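PDB 3GYD: cyclic nucleotide-binding domain from Methylobacillus flagellatus KT, which binds cyclic AMP through a beta-roll domain of the CAP effector-domain family and may serve as a nucleotide-sensing module. Local coordinates for residues C71-E76 / L133-A138. Sequence-based numbering, arbitrary orientation.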
# COMPACT_ATOMS: atom_id res chain seq x y z
N CYS B 71 -26.27 4.39 -1.43
CA CYS B 71 -26.01 3.45 -0.38
C CYS B 71 -24.63 3.79 0.19
O CYS B 71 -23.67 3.88 -0.56
CB CYS B 71 -26.04 2.04 -0.93
SG CYS B 71 -25.59 0.84 0.26
N GLN B 72 -24.54 3.98 1.51
CA GLN B 72 -23.23 4.17 2.14
C GLN B 72 -22.54 2.81 2.37
O GLN B 72 -22.80 2.11 3.36
CB GLN B 72 -23.31 4.99 3.43
CG GLN B 72 -21.94 5.50 3.84
CD GLN B 72 -21.98 6.84 4.54
OE1 GLN B 72 -21.51 6.97 5.65
NE2 GLN B 72 -22.53 7.85 3.87
N LEU B 73 -21.68 2.47 1.41
CA LEU B 73 -20.92 1.23 1.43
C LEU B 73 -19.95 1.20 2.60
O LEU B 73 -19.84 0.18 3.30
CB LEU B 73 -20.18 1.06 0.10
CG LEU B 73 -21.05 1.06 -1.15
CD1 LEU B 73 -20.21 0.96 -2.44
CD2 LEU B 73 -22.13 -0.05 -1.10
N LEU B 74 -19.26 2.31 2.82
CA LEU B 74 -18.31 2.44 3.93
C LEU B 74 -18.51 3.80 4.58
O LEU B 74 -18.82 4.77 3.90
CB LEU B 74 -16.87 2.32 3.43
CG LEU B 74 -16.47 1.03 2.72
CD1 LEU B 74 -15.06 1.19 2.08
CD2 LEU B 74 -16.55 -0.19 3.69
N THR B 75 -18.33 3.85 5.90
CA THR B 75 -18.48 5.05 6.69
C THR B 75 -17.20 5.38 7.47
O THR B 75 -16.71 4.59 8.26
CB THR B 75 -19.64 4.88 7.68
OG1 THR B 75 -20.83 4.59 6.95
CG2 THR B 75 -19.85 6.13 8.57
N GLU B 76 -16.69 6.58 7.25
CA GLU B 76 -15.53 7.09 7.95
C GLU B 76 -15.64 6.85 9.47
O GLU B 76 -16.69 7.08 10.08
CB GLU B 76 -15.37 8.58 7.64
CG GLU B 76 -14.08 9.16 8.13
CD GLU B 76 -13.87 10.64 7.84
OE1 GLU B 76 -14.67 11.28 7.13
OE2 GLU B 76 -12.84 11.16 8.30
N LEU B 133 -24.41 5.44 -8.07
CA LEU B 133 -25.23 4.69 -9.03
C LEU B 133 -25.42 3.33 -8.39
O LEU B 133 -24.65 2.97 -7.49
CB LEU B 133 -24.50 4.49 -10.37
CG LEU B 133 -24.24 5.72 -11.22
CD1 LEU B 133 -23.22 5.45 -12.30
CD2 LEU B 133 -25.53 6.25 -11.82
N PRO B 134 -26.42 2.56 -8.85
CA PRO B 134 -26.50 1.20 -8.37
C PRO B 134 -25.17 0.53 -8.63
O PRO B 134 -24.58 0.69 -9.71
CB PRO B 134 -27.64 0.60 -9.20
CG PRO B 134 -28.48 1.80 -9.56
CD PRO B 134 -27.49 2.87 -9.80
N THR B 135 -24.70 -0.18 -7.62
CA THR B 135 -23.32 -0.70 -7.60
C THR B 135 -23.28 -2.16 -7.11
O THR B 135 -23.72 -2.49 -6.02
CB THR B 135 -22.38 0.20 -6.72
OG1 THR B 135 -22.30 1.52 -7.28
CG2 THR B 135 -20.92 -0.36 -6.63
N ASP B 136 -22.73 -3.04 -7.94
CA ASP B 136 -22.47 -4.42 -7.53
C ASP B 136 -21.03 -4.58 -7.13
O ASP B 136 -20.16 -4.01 -7.79
CB ASP B 136 -22.81 -5.36 -8.68
CG ASP B 136 -24.20 -5.09 -9.25
OD1 ASP B 136 -25.16 -4.94 -8.45
OD2 ASP B 136 -24.32 -4.93 -10.48
N PHE B 137 -20.75 -5.41 -6.12
CA PHE B 137 -19.39 -5.56 -5.62
C PHE B 137 -19.18 -6.93 -4.99
O PHE B 137 -20.14 -7.55 -4.57
CB PHE B 137 -19.05 -4.43 -4.63
CG PHE B 137 -19.93 -4.39 -3.38
CD1 PHE B 137 -19.57 -5.09 -2.24
CD2 PHE B 137 -21.08 -3.60 -3.35
CE1 PHE B 137 -20.38 -5.06 -1.11
CE2 PHE B 137 -21.88 -3.54 -2.22
CZ PHE B 137 -21.53 -4.26 -1.09
N ALA B 138 -17.92 -7.37 -4.96
CA ALA B 138 -17.47 -8.61 -4.28
C ALA B 138 -16.80 -8.20 -2.98
O ALA B 138 -16.19 -7.15 -2.92
CB ALA B 138 -16.51 -9.44 -5.12
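Leu-73 reaches across the interior of the beta-roll and sets its CD2 methyl 3.7 Å from CE2 of Phe-137, obliquely to the ring. The two side chains pass alongside each other, pointing in opposite directions. With CG anti to its carbonyl carbon (chi1 -57°), the leucine extends toward strand 135-141, while Phe-137 has CG lodged between its backbone N and carbonyl carbon (chi1 62°), which brings the CE2 side of the ring to the leucine. That is the close part; the Thr-135 end is looser, where the CG2 methyl lies 4.5 Å from Leu-73 CD1. The threonine's hydroxyl is used elsewhere: OG1 donates to Leu-133 O at 2.8 Å, from above the carbonyl plane, and is also hydrogen-bonded to Glu-90 N. Further out, the partly exposed side of 71-76 is polar, Thr-75 OG1 bonding a lone pair of Gln-72 OE1 at 2.8 Å, within the amide plane. Leu-73 and Leu-74 share Cys-129 as their opposite partner, a beta bulge, and the backbone bends at Leu-73, which enters the core beside Ala-67, whereas Leu-74 touches the bound cyclic AMP. Between 71-76 and 133-138 the meeting is all hydrocarbon, resting on apolar burial rather than directional bonds.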